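Local coordinates for protein cryptochrome DASH, chloroplastic/mitochondrial (Arabidopsis thaliana, PDB 2VTB) that repairs cyclobutane pyrimidine dimers in single-stranded DNA as a flavin- and folate-binding photolyase, binds DNA without sequence specificity and may act as a photoreceptor, at residues D3-V8 against G246-G251; D67-V72 against R113-L118; Y263-D268 against E311-A316. All blocks are in the same frame, centred on the assembly; numbering follows the deposited sequence.

Contact 1: D3-V8 against G246-G251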
# COMPACT_ATOMS: atom_id res chain seq x y z
N ASP B 3 33.57 34.46 13.08
CA ASP B 3 33.01 33.83 11.84
C ASP B 3 31.48 33.68 11.90
O ASP B 3 30.84 33.44 10.86
CB ASP B 3 33.68 32.46 11.57
CG ASP B 3 33.75 31.56 12.81
OD1 ASP B 3 32.78 31.52 13.61
OD2 ASP B 3 34.78 30.87 12.98
N HIS B 4 30.90 33.84 13.09
CA HIS B 4 29.45 33.70 13.31
C HIS B 4 28.95 32.31 12.91
O HIS B 4 27.87 32.17 12.33
CB HIS B 4 28.68 34.81 12.59
CG HIS B 4 29.10 36.19 12.98
ND1 HIS B 4 30.23 36.80 12.48
CD2 HIS B 4 28.54 37.08 13.84
CE1 HIS B 4 30.35 38.00 13.01
NE2 HIS B 4 29.34 38.20 13.84
N ILE B 5 29.74 31.30 13.23
CA ILE B 5 29.36 29.91 13.01
C ILE B 5 28.90 29.34 14.35
O ILE B 5 29.58 29.51 15.37
CB ILE B 5 30.54 29.10 12.44
CG1 ILE B 5 30.95 29.66 11.08
CG2 ILE B 5 30.16 27.63 12.31
CD1 ILE B 5 32.18 29.01 10.49
N HIS B 6 27.74 28.69 14.34
CA HIS B 6 27.13 28.15 15.56
C HIS B 6 26.99 26.63 15.46
O HIS B 6 26.18 26.14 14.67
CB HIS B 6 25.75 28.78 15.78
CG HIS B 6 25.76 30.28 15.78
ND1 HIS B 6 24.88 31.03 15.03
CD2 HIS B 6 26.56 31.16 16.43
CE1 HIS B 6 25.12 32.31 15.23
NE2 HIS B 6 26.14 32.42 16.07
N ARG B 7 27.76 25.90 16.25
CA ARG B 7 27.65 24.45 16.29
C ARG B 7 26.34 24.05 16.95
O ARG B 7 25.96 24.62 17.98
CB ARG B 7 28.83 23.82 17.04
CG ARG B 7 30.13 23.85 16.24
CD ARG B 7 31.33 23.36 17.05
NE ARG B 7 31.59 21.94 16.87
CZ ARG B 7 31.12 20.96 17.64
NH1 ARG B 7 30.32 21.22 18.67
NH2 ARG B 7 31.44 19.69 17.38
N VAL B 8 25.64 23.09 16.36
CA VAL B 8 24.42 22.55 16.94
C VAL B 8 24.59 21.04 17.12
O VAL B 8 24.79 20.33 16.14
CB VAL B 8 23.18 22.83 16.06
CG1 VAL B 8 21.91 22.48 16.82
CG2 VAL B 8 23.15 24.29 15.62
N GLY B 246 26.56 30.75 10.09
CA GLY B 246 25.31 30.19 10.61
C GLY B 246 25.47 28.83 11.28
O GLY B 246 26.54 28.50 11.79
N MET B 247 24.40 28.04 11.26
CA MET B 247 24.35 26.80 12.04
C MET B 247 25.14 25.65 11.42
O MET B 247 25.00 25.35 10.23
CB MET B 247 22.90 26.39 12.32
CG MET B 247 22.25 27.19 13.45
SD MET B 247 20.53 26.75 13.75
CE MET B 247 19.73 27.52 12.33
N ARG B 248 25.95 25.00 12.25
CA ARG B 248 26.78 23.87 11.85
C ARG B 248 26.32 22.63 12.63
O ARG B 248 26.76 22.39 13.75
CB ARG B 248 28.25 24.19 12.13
CG ARG B 248 29.26 23.38 11.33
CD ARG B 248 29.28 21.92 11.74
NE ARG B 248 30.48 21.22 11.29
CZ ARG B 248 30.56 19.91 11.07
NH1 ARG B 248 29.50 19.14 11.26
NH2 ARG B 248 31.70 19.37 10.65
N PHE B 249 25.43 21.85 12.02
CA PHE B 249 24.88 20.65 12.65
C PHE B 249 25.93 19.52 12.72
O PHE B 249 26.64 19.27 11.75
CB PHE B 249 23.65 20.16 11.89
CG PHE B 249 22.43 21.02 12.08
CD1 PHE B 249 21.45 20.66 13.00
CD2 PHE B 249 22.23 22.17 11.32
CE1 PHE B 249 20.31 21.44 13.17
CE2 PHE B 249 21.10 22.96 11.50
CZ PHE B 249 20.14 22.59 12.42
N VAL B 250 26.00 18.85 13.86
CA VAL B 250 26.98 17.77 14.08
C VAL B 250 26.30 16.41 13.96
O VAL B 250 25.37 16.12 14.72
CB VAL B 250 27.64 17.87 15.46
CG1 VAL B 250 28.77 16.84 15.59
CG2 VAL B 250 28.17 19.28 15.70
N GLY B 251 26.76 15.58 13.04
CA GLY B 251 26.12 14.30 12.76
C GLY B 251 26.25 13.28 13.88
O GLY B 251 27.25 13.25 14.61
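V8 fits into the angle between M247 and F249, and there the side chains of the two strands are most closely packed. Its CG2 methyl approaches M247 CG at 3.7 Å, while CG1 lies 4.1 Å from F249 CE1, with V8 CB over one face of the phenyl ring, offset toward its rim. The two side chains V8 and F249 run side by side and point the same way. With CG1 anti to the backbone N (chi1 -169°), the valine turns CG2 to the methionine and keeps CG1 beside the ring. W292 and R259 also touch V8, and F389 meets the ring of F249 and touches M247, so this end of the face is buried; the F249 side chain comes within about 7 Å of the bound FAD. The backbones form a two-stranded parallel sheet in which the very N-terminal strand 5-8 pairs with strand 246-249, more than two hundred residues later. Donors and acceptors alternate between partners as parallel pairing requires: H6 N bonds to G246 O (2.8 Å), H6 O receives R248 N at 2.7 Å, V8 N reaches R248 O, and V250 N closes the series on V8 O. The opposite face, carrying I5, R7 and R248, is looser and partly open to solvent. I5 CG2 rests 3.9 Å from R248 CB, and V250 CG2 sits over one face of the R7 guanidinium, 3.7 Å from R7 NH2. Both arginines have their charges answered beyond the pair, R7 by E13 and R248 by E101; R248 NH1 also donates to F249 O, which lies in the guanidinium plane. Toward the chain start, H4 O still accepts from G246 N, but the H4 ring leads away into solvent, and D3 OD1 accepts from I5 N in an Asx turn.

Contact 2: D67-V72 against R113-L118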
# COMPACT_ATOMS: atom_id res chain seq x y z
N ASP B 67 22.09 -15.44 18.11
CA ASP B 67 23.21 -15.48 19.07
C ASP B 67 24.41 -14.65 18.61
O ASP B 67 25.35 -14.45 19.37
CB ASP B 67 23.63 -16.92 19.41
CG ASP B 67 24.03 -17.74 18.19
OD1 ASP B 67 24.78 -17.23 17.32
OD2 ASP B 67 23.60 -18.91 18.11
N THR B 68 24.36 -14.16 17.37
CA THR B 68 25.44 -13.38 16.74
C THR B 68 24.84 -12.38 15.74
O THR B 68 23.99 -12.78 14.93
CB THR B 68 26.40 -14.29 15.97
OG1 THR B 68 26.83 -15.37 16.80
CG2 THR B 68 27.60 -13.50 15.47
N ILE B 69 25.29 -11.13 15.76
CA ILE B 69 24.71 -10.07 14.90
C ILE B 69 25.79 -9.41 14.03
O ILE B 69 26.83 -9.01 14.54
CB ILE B 69 24.08 -8.93 15.72
CG1 ILE B 69 23.05 -9.45 16.72
CG2 ILE B 69 23.43 -7.90 14.79
CD1 ILE B 69 22.61 -8.40 17.71
N LEU B 70 25.50 -9.28 12.74
CA LEU B 70 26.35 -8.54 11.80
C LEU B 70 25.64 -7.28 11.30
O LEU B 70 24.83 -7.34 10.36
CB LEU B 70 26.73 -9.43 10.60
CG LEU B 70 27.62 -8.78 9.54
CD1 LEU B 70 28.92 -8.25 10.14
CD2 LEU B 70 27.92 -9.76 8.40
N PRO B 71 25.90 -6.13 11.95
CA PRO B 71 25.34 -4.87 11.46
C PRO B 71 26.04 -4.37 10.20
O PRO B 71 27.27 -4.41 10.12
CB PRO B 71 25.58 -3.91 12.64
CG PRO B 71 25.89 -4.80 13.81
CD PRO B 71 26.64 -5.92 13.20
N VAL B 72 25.26 -3.91 9.23
CA VAL B 72 25.79 -3.48 7.94
C VAL B 72 25.12 -2.18 7.49
O VAL B 72 23.91 -2.02 7.63
CB VAL B 72 25.52 -4.53 6.84
CG1 VAL B 72 26.10 -4.07 5.50
CG2 VAL B 72 26.10 -5.90 7.24
N ARG B 113 28.80 -1.31 22.60
CA ARG B 113 27.86 -2.38 23.00
C ARG B 113 28.36 -3.80 22.63
O ARG B 113 27.60 -4.77 22.74
CB ARG B 113 26.49 -2.16 22.35
CG ARG B 113 25.92 -0.76 22.50
CD ARG B 113 24.72 -0.68 23.44
NE ARG B 113 24.26 0.71 23.56
CZ ARG B 113 23.23 1.11 24.29
NH1 ARG B 113 22.48 0.24 24.95
NH2 ARG B 113 22.92 2.41 24.32
N GLY B 114 29.61 -3.91 22.20
CA GLY B 114 30.19 -5.21 21.80
C GLY B 114 29.90 -5.61 20.36
O GLY B 114 30.16 -6.75 19.98
N LEU B 115 29.39 -4.67 19.56
CA LEU B 115 29.16 -4.91 18.14
C LEU B 115 30.15 -4.13 17.28
O LEU B 115 31.20 -3.71 17.76
CB LEU B 115 27.70 -4.57 17.78
CG LEU B 115 26.61 -5.45 18.40
CD1 LEU B 115 25.24 -5.05 17.86
CD2 LEU B 115 26.86 -6.94 18.14
N ASN B 116 29.85 -3.98 15.99
CA ASN B 116 30.61 -3.10 15.10
C ASN B 116 29.71 -2.78 13.91
O ASN B 116 28.58 -3.28 13.85
CB ASN B 116 31.90 -3.79 14.64
CG ASN B 116 33.00 -2.81 14.27
OD1 ASN B 116 32.74 -1.73 13.74
ND2 ASN B 116 34.25 -3.19 14.54
N LEU B 117 30.17 -1.94 12.99
CA LEU B 117 29.39 -1.61 11.79
C LEU B 117 30.19 -1.96 10.54
O LEU B 117 31.26 -1.40 10.33
CB LEU B 117 29.02 -0.13 11.77
CG LEU B 117 28.12 0.33 10.61
CD1 LEU B 117 26.77 -0.40 10.64
CD2 LEU B 117 27.91 1.84 10.64
N LEU B 118 29.68 -2.89 9.74
CA LEU B 118 30.31 -3.24 8.47
C LEU B 118 29.87 -2.24 7.40
O LEU B 118 28.67 -2.12 7.13
CB LEU B 118 29.93 -4.66 8.04
CG LEU B 118 30.67 -5.22 6.83
CD1 LEU B 118 32.03 -5.75 7.23
CD2 LEU B 118 29.86 -6.32 6.16
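L118 and P71 share the single backbone hydrogen bond of this contact, L118 N to P71 O at 2.9 Å. Followed outward from the backbone, the L118 side chain meets strand 68-75 at its CB and again at one methyl. Its CB packs 3.4 Å from P71 O and also faces V72 CG2 and, from farther off, L70 CD1. Beyond it CG stands anti to the backbone N (chi1 -172°), which carries CD2 alongside the neighbouring valine, 3.9 Å from V72 CG2; the two side chains point the same way. L131 of helix 124-135 packs on both of them. Upstream the chains diverge, and side chains rather than backbone bonds span the gap. The P71 ring lies against N116 O, its CG only 3.1 Å from that oxygen, and crosses the L115 side chain at about a right angle, with P71 CG 4.1 Å from L115 CD1. The other methyl of L115, CD2, reaches I69 CB at 4.2 Å. L117 CD1 lies against P71 CB and the backbone of V72, while N116 OD1 takes L117 N on a lone pair in its carbonyl plane, a bond within the loop itself. At the start of this loop, G114 is the C-prime residue of the Schellman motif that ends helix 93-111. Strand 68-75, helix 93-111 and the parallel edge strand 118-121 thus make a beta-alpha-beta crossover, the repeating element of the Rossmann-like alpha/beta domain found in photolyases and cryptochromes.

Contact 3: Y263-D268 against E311-A316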
# COMPACT_ATOMS: atom_id res chain seq x y z
N TYR B 263 18.47 21.70 24.43
CA TYR B 263 17.26 22.49 24.20
C TYR B 263 16.26 22.39 25.37
O TYR B 263 15.77 23.42 25.85
CB TYR B 263 16.59 22.13 22.87
CG TYR B 263 15.43 23.05 22.52
CD1 TYR B 263 15.65 24.39 22.20
CD2 TYR B 263 14.12 22.60 22.56
CE1 TYR B 263 14.59 25.24 21.90
CE2 TYR B 263 13.06 23.44 22.26
CZ TYR B 263 13.30 24.76 21.94
OH TYR B 263 12.24 25.60 21.65
N PHE B 264 15.99 21.17 25.82
CA PHE B 264 15.03 20.93 26.91
C PHE B 264 15.63 21.35 28.26
O PHE B 264 15.08 22.22 28.94
CB PHE B 264 14.63 19.45 27.00
CG PHE B 264 13.69 18.97 25.91
CD1 PHE B 264 13.44 19.72 24.76
CD2 PHE B 264 13.07 17.73 26.03
CE1 PHE B 264 12.57 19.25 23.77
CE2 PHE B 264 12.22 17.24 25.04
CZ PHE B 264 11.96 18.00 23.91
N TRP B 265 16.75 20.74 28.62
CA TRP B 265 17.23 20.79 30.00
C TRP B 265 18.23 21.91 30.29
O TRP B 265 18.01 22.70 31.21
CB TRP B 265 17.80 19.42 30.41
CG TRP B 265 16.76 18.33 30.29
CD1 TRP B 265 16.62 17.46 29.25
CD2 TRP B 265 15.70 18.04 31.21
NE1 TRP B 265 15.55 16.62 29.48
CE2 TRP B 265 14.97 16.96 30.67
CE3 TRP B 265 15.31 18.58 32.44
CZ2 TRP B 265 13.86 16.41 31.32
CZ3 TRP B 265 14.21 18.02 33.09
CH2 TRP B 265 13.50 16.95 32.52
N LYS B 266 19.31 22.00 29.52
CA LYS B 266 20.32 23.03 29.78
C LYS B 266 19.72 24.43 29.70
O LYS B 266 19.88 25.23 30.62
CB LYS B 266 21.50 22.93 28.79
CG LYS B 266 22.66 23.86 29.12
CD LYS B 266 23.88 23.56 28.27
CE LYS B 266 25.04 24.48 28.60
NZ LYS B 266 26.13 24.38 27.60
N LYS B 267 19.01 24.71 28.61
CA LYS B 267 18.51 26.05 28.32
C LYS B 267 17.06 26.30 28.76
O LYS B 267 16.63 27.46 28.80
CB LYS B 267 18.66 26.35 26.83
CG LYS B 267 20.10 26.52 26.37
CD LYS B 267 20.17 26.79 24.88
CE LYS B 267 21.61 26.84 24.38
NZ LYS B 267 22.28 28.09 24.78
N ASP B 268 16.32 25.24 29.06
CA ASP B 268 14.95 25.35 29.57
C ASP B 268 14.02 26.04 28.57
O ASP B 268 13.12 26.78 28.95
CB ASP B 268 14.96 26.13 30.90
CG ASP B 268 13.86 25.72 31.85
OD1 ASP B 268 13.23 24.66 31.65
OD2 ASP B 268 13.64 26.46 32.83
N GLU B 311 7.89 17.74 31.66
CA GLU B 311 6.60 18.17 32.18
C GLU B 311 6.45 17.87 33.68
O GLU B 311 5.67 18.53 34.38
CB GLU B 311 5.45 17.55 31.36
CG GLU B 311 5.32 18.19 29.98
CD GLU B 311 4.21 17.61 29.13
OE1 GLU B 311 3.88 16.41 29.28
OE2 GLU B 311 3.67 18.35 28.28
N LYS B 312 7.21 16.88 34.16
CA LYS B 312 7.25 16.49 35.57
C LYS B 312 8.30 17.28 36.35
O LYS B 312 8.02 17.81 37.43
CB LYS B 312 7.51 14.98 35.66
CG LYS B 312 7.92 14.44 37.03
CD LYS B 312 7.99 12.92 37.00
CE LYS B 312 6.61 12.28 37.23
NZ LYS B 312 6.26 12.27 38.69
N GLU B 313 9.52 17.37 35.80
CA GLU B 313 10.64 17.99 36.51
C GLU B 313 10.75 19.52 36.34
O GLU B 313 11.41 20.18 37.15
CB GLU B 313 11.96 17.32 36.11
CG GLU B 313 12.10 15.87 36.59
CD GLU B 313 13.42 15.23 36.19
OE1 GLU B 313 14.44 15.95 36.05
OE2 GLU B 313 13.46 13.99 36.02
N ARG B 314 10.08 20.08 35.32
CA ARG B 314 10.17 21.52 35.02
C ARG B 314 8.77 22.16 34.92
O ARG B 314 8.27 22.71 35.91
CB ARG B 314 11.00 21.76 33.74
CG ARG B 314 12.49 21.41 33.87
CD ARG B 314 13.30 22.52 34.54
NE ARG B 314 14.71 22.17 34.71
CZ ARG B 314 15.65 22.27 33.77
NH1 ARG B 314 15.35 22.71 32.55
NH2 ARG B 314 16.90 21.92 34.04
N VAL B 315 8.13 22.09 33.75
CA VAL B 315 6.80 22.69 33.53
C VAL B 315 6.04 22.02 32.38
O VAL B 315 6.63 21.57 31.40
CB VAL B 315 6.89 24.22 33.24
CG1 VAL B 315 8.03 24.53 32.29
CG2 VAL B 315 5.57 24.76 32.68
N ALA B 316 4.71 21.95 32.52
CA ALA B 316 3.82 21.54 31.44
C ALA B 316 2.92 22.71 31.06
O ALA B 316 2.30 23.33 31.92
CB ALA B 316 2.97 20.34 31.88
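The carbonyl oxygen of W265 is held by two nitrogens of one guanidinium: R314 NH1 at 3.0 Å, arriving in the carbonyl plane on a lone pair, and R314 NH2 at 3.1 Å, tilted 33° from it. Such end-on bonding of an arginine to a main-chain carbonyl here ties together the C-terminal ends of two helices, 253-266 and 300-313, in the helical FAD-binding part of the photolyase fold. W265 O lies in the guanidinium plane, at the end where NH1 and NH2 can both reach it. R314 reaches it by leaving its helix with CG anti to the carbonyl carbon and folding at chi2 (-81°). A partly negative helix end would probably favour the cation. NH1 also forms a weak hydrogen bond, within a salt bridge, to D268 OD1, an oxygen that Y310 OH binds as well; the carboxylate stands steeply against the guanidinium. Over one face of the guanidinium, near its centre, lies W265 CE3, 3.9 Å from R314 CZ, and the indole itself is turned by 70°. Farther round the ring, E313 CB meets its edge in plane, 3.8 Å from W265 CZ3. On the same indole NE1 donates to E306 OE1 of helix 300-313. Putting an alanine here would leave the carbonyl in place, but would probably uncover one face of the R314 guanidinium, open a gap beside E313 and leave E306 without the indole N-H. The E313 carboxylate, its plane oblique to the indole, brings OE1 to 3.6 Å from W265 CZ3.

Overall arrangement
The three contacts illustrate how a two-domain photolyase is assembled from pairings of different reach along the chain. Contact 1 joins the start of the modelled chain to strand 246-249, and the whole of contact 2 falls in the sequence it spans, within the five-stranded parallel sheet of the alpha/beta domain; their centres lie about 32 Å apart. Contact 3 follows later: helix 253-266 comes directly after strand 246-249, yet the centres of contacts 1 and 3 are about 23 Å apart, with contact 3 at the surface. Contacts 2 and 3 are farthest apart, their centres about 35 Å from each other. None touches another. Contacts 1 and 3 each have a side chain in their segments within about 8 Å of the FAD, whereas contact 2 lies away from the annotated sites.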